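Local coordinates for probable E3 ubiquitin-protein ligase HERC1 (Homo sapiens, PDB 4QT6) that is probably an E3 ubiquitin ligase, represented by its SPRY domain, a beta-sandwich fold that in related proteins commonly serves protein recognition, at residues 73-78 against 139-144. Numbering follows the deposited sequence.
With ARF (formamide), chain C; ARF (formamide), chain B; ARF (formamide), chain G.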
loop_
_atom_site.group_PDB
_atom_site.type_symbol
_atom_site.label_atom_id
_atom_site.label_comp_id
_atom_site.label_asym_id
_atom_site.label_seq_id
_atom_site.Cartn_x
_atom_site.Cartn_y
_atom_site.Cartn_z
ATOM N N SER A 73 -4.906 -3.808 -12.155
ATOM C CA SER A 73 -6.155 -4.227 -11.509
ATOM C C SER A 73 -5.902 -5.302 -10.449
ATOM O O SER A 73 -6.847 -5.782 -9.819
ATOM C CB SER A 73 -7.136 -4.740 -12.577
ATOM O OG SER A 73 -7.565 -3.646 -13.392
ATOM N N ASP A 74 -4.631 -5.664 -10.237
ATOM C CA ASP A 74 -4.286 -6.600 -9.159
ATOM C C ASP A 74 -4.211 -5.889 -7.819
ATOM O O ASP A 74 -4.395 -6.538 -6.773
ATOM C CB ASP A 74 -2.960 -7.303 -9.439
ATOM C CG ASP A 74 -3.072 -8.353 -10.515
ATOM O OD1 ASP A 74 -4.181 -8.919 -10.702
ATOM O OD2 ASP A 74 -2.035 -8.620 -11.150
HETATM N N MSE A 75 -3.956 -4.590 -7.860
HETATM C CA MSE A 75 -3.746 -3.764 -6.663
HETATM C C MSE A 75 -4.699 -2.598 -6.626
HETATM O O MSE A 75 -5.222 -2.138 -7.656
HETATM C CB MSE A 75 -2.307 -3.247 -6.589
HETATM C CG MSE A 75 -1.304 -4.369 -6.828
HETATM SE SE MSE A 75 0.528 -3.647 -6.596
HETATM C CE MSE A 75 1.363 -5.351 -6.127
ATOM N N TRP A 76 -4.929 -2.110 -5.432
ATOM C CA TRP A 76 -5.671 -0.889 -5.171
ATOM C C TRP A 76 -4.702 0.001 -4.410
ATOM O O TRP A 76 -4.281 -0.336 -3.287
ATOM C CB TRP A 76 -6.896 -1.173 -4.296
ATOM C CG TRP A 76 -8.093 -1.794 -4.971
ATOM C CD1 TRP A 76 -9.244 -1.141 -5.324
ATOM C CD2 TRP A 76 -8.296 -3.168 -5.314
ATOM N NE1 TRP A 76 -10.118 -2.008 -5.893
ATOM C CE2 TRP A 76 -9.590 -3.266 -5.887
ATOM C CE3 TRP A 76 -7.512 -4.322 -5.235
ATOM C CZ2 TRP A 76 -10.101 -4.468 -6.353
ATOM C CZ3 TRP A 76 -8.037 -5.520 -5.694
ATOM C CH2 TRP A 76 -9.328 -5.584 -6.232
ATOM N N LEU A 77 -4.303 1.119 -5.005
ATOM C CA LEU A 77 -3.132 1.840 -4.529
ATOM C C LEU A 77 -3.389 3.306 -4.272
ATOM O O LEU A 77 -4.206 3.950 -4.943
ATOM C CB LEU A 77 -1.987 1.702 -5.519
ATOM C CG LEU A 77 -1.460 0.301 -5.739
ATOM C CD1 LEU A 77 -0.485 0.268 -6.911
ATOM C CD2 LEU A 77 -0.805 -0.239 -4.471
ATOM N N TYR A 78 -2.624 3.841 -3.332
ATOM C CA TYR A 78 -2.704 5.219 -2.862
ATOM C C TYR A 78 -1.271 5.765 -2.890
ATOM O O TYR A 78 -0.344 5.236 -2.253
ATOM C CB TYR A 78 -3.366 5.225 -1.462
ATOM C CG TYR A 78 -3.444 6.498 -0.665
ATOM C CD1 TYR A 78 -3.584 7.732 -1.286
ATOM C CD2 TYR A 78 -3.497 6.457 0.735
ATOM C CE1 TYR A 78 -3.665 8.895 -0.529
ATOM C CE2 TYR A 78 -3.596 7.614 1.493
ATOM C CZ TYR A 78 -3.698 8.832 0.851
ATOM O OH TYR A 78 -3.783 9.980 1.627
ATOM N N CYS A 139 -0.261 -4.208 1.028
ATOM C CA CYS A 139 0.907 -4.117 0.139
ATOM C C CYS A 139 1.473 -2.739 0.022
ATOM O O CYS A 139 0.825 -1.756 0.310
ATOM C CB CYS A 139 0.582 -4.606 -1.268
ATOM S SG CYS A 139 -0.473 -3.522 -2.230
ATOM N N VAL A 140 2.709 -2.713 -0.452
ATOM C CA VAL A 140 3.449 -1.505 -0.759
ATOM C C VAL A 140 4.052 -1.740 -2.127
ATOM O O VAL A 140 4.489 -2.856 -2.429
ATOM C CB VAL A 140 4.550 -1.277 0.298
ATOM C CG1 VAL A 140 5.444 -0.119 -0.082
ATOM C CG2 VAL A 140 3.919 -1.060 1.664
HETATM N N MSE A 141 4.062 -0.701 -2.960
HETATM C CA MSE A 141 4.701 -0.765 -4.283
HETATM C C MSE A 141 5.586 0.449 -4.428
HETATM O O MSE A 141 5.225 1.521 -3.949
HETATM C CB MSE A 141 3.568 -0.796 -5.316
HETATM C CG MSE A 141 3.955 -1.029 -6.773
HETATM SE SE MSE A 141 4.457 0.631 -7.725
HETATM C CE MSE A 141 3.364 1.975 -6.801
ATOM N N PHE A 142 6.734 0.288 -5.082
ATOM C CA PHE A 142 7.621 1.396 -5.381
ATOM C C PHE A 142 7.794 1.526 -6.890
ATOM O O PHE A 142 8.142 0.547 -7.551
ATOM C CB PHE A 142 8.981 1.148 -4.740
ATOM C CG PHE A 142 8.931 0.893 -3.257
ATOM C CD1 PHE A 142 8.648 1.924 -2.357
ATOM C CD2 PHE A 142 9.213 -0.380 -2.758
ATOM C CE1 PHE A 142 8.613 1.676 -0.999
ATOM C CE2 PHE A 142 9.181 -0.631 -1.384
ATOM C CZ PHE A 142 8.872 0.398 -0.519
ATOM N N TYR A 143 7.539 2.722 -7.417
ATOM C CA TYR A 143 7.688 2.967 -8.863
ATOM C C TYR A 143 8.948 3.720 -9.201
ATOM O O TYR A 143 9.208 3.995 -10.388
ATOM C CB TYR A 143 6.459 3.656 -9.470
ATOM C CG TYR A 143 6.078 4.964 -8.833
ATOM C CD1 TYR A 143 6.707 6.144 -9.194
ATOM C CD2 TYR A 143 5.094 5.026 -7.858
ATOM C CE1 TYR A 143 6.376 7.334 -8.602
ATOM C CE2 TYR A 143 4.741 6.226 -7.265
ATOM C CZ TYR A 143 5.364 7.385 -7.659
ATOM O OH TYR A 143 5.002 8.569 -7.083
ATOM N N SER A 144 9.727 4.060 -8.184
ATOM C CA SER A 144 11.051 4.598 -8.394
ATOM C C SER A 144 11.994 3.546 -8.963
ATOM O O SER A 144 11.785 2.333 -8.819
ATOM C CB SER A 144 11.585 5.146 -7.074
ATOM O OG SER A 144 11.451 4.171 -6.058
HETATM N N ARF C . -6.208 10.135 3.205
HETATM C C ARF C . -7.025 11.183 3.364
HETATM O O ARF C . -6.804 12.219 2.749
HETATM N N ARF B . 7.666 11.694 -7.469
HETATM C C ARF B . 6.663 11.611 -8.340
HETATM O O ARF B . 5.885 10.669 -8.310
HETATM N N ARF G . 11.225 8.846 -6.466
HETATM C C ARF G . 10.327 9.000 -7.448
HETATM O O ARF G . 10.416 8.338 -8.473
#
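Leu77 and Cys139 make the closest approach between these two strands, methyl CD2 of Leu77 lying 4.0 Å from SG of Cys139. Their strands flank strand 55-60 in one antiparallel sheet of the SPRY beta-sandwich, so the meeting is between next-but-one neighbours: the segment axes come no closer than 8.4 Å and lie at 70° to each other, as a strongly twisted sheet allows. No hydrogen bond joins them directly; side chains on the same face reach over the intervening strand. Val140 points the other way, onto Val151 and Leu18 of the second sheet. Leucine suits its place because its fork divides the work: with CG anti to the carbonyl carbon (chi1 -63°), both methyls are presented to strand 139-142, CD2 to the sulfur and CD1 near CE of Met141. Met75, present as selenomethionine, extends alongside, its SE atom 4.5 Å from SG of Cys139 and also near CG of Met141. Both approaches to Met141, another selenomethionine, are tentative, since it has two deposited conformers. The short side chain of Cys139 brings SG against both Leu77 and Met75. Beyond the strand, Tyr143 gives its hydroxyl proton to a formamide, OH to O 2.6 Å, with the formamide oxygen at the ring's edge; Arg79 also bonds this hydroxyl, and His69 stacks on the ring. A phenylalanine here would probably leave Arg79 NE and the formamide oxygen without their shared hydroxyl partner. Tyr78 instead accepts from another formamide, N to OH 2.9 Å. The chemistry thus separates: a buried apolar cluster rests on dispersion and shape, while the two tyrosine hydroxyls, farther along their segments, each hydrogen-bond a formamide.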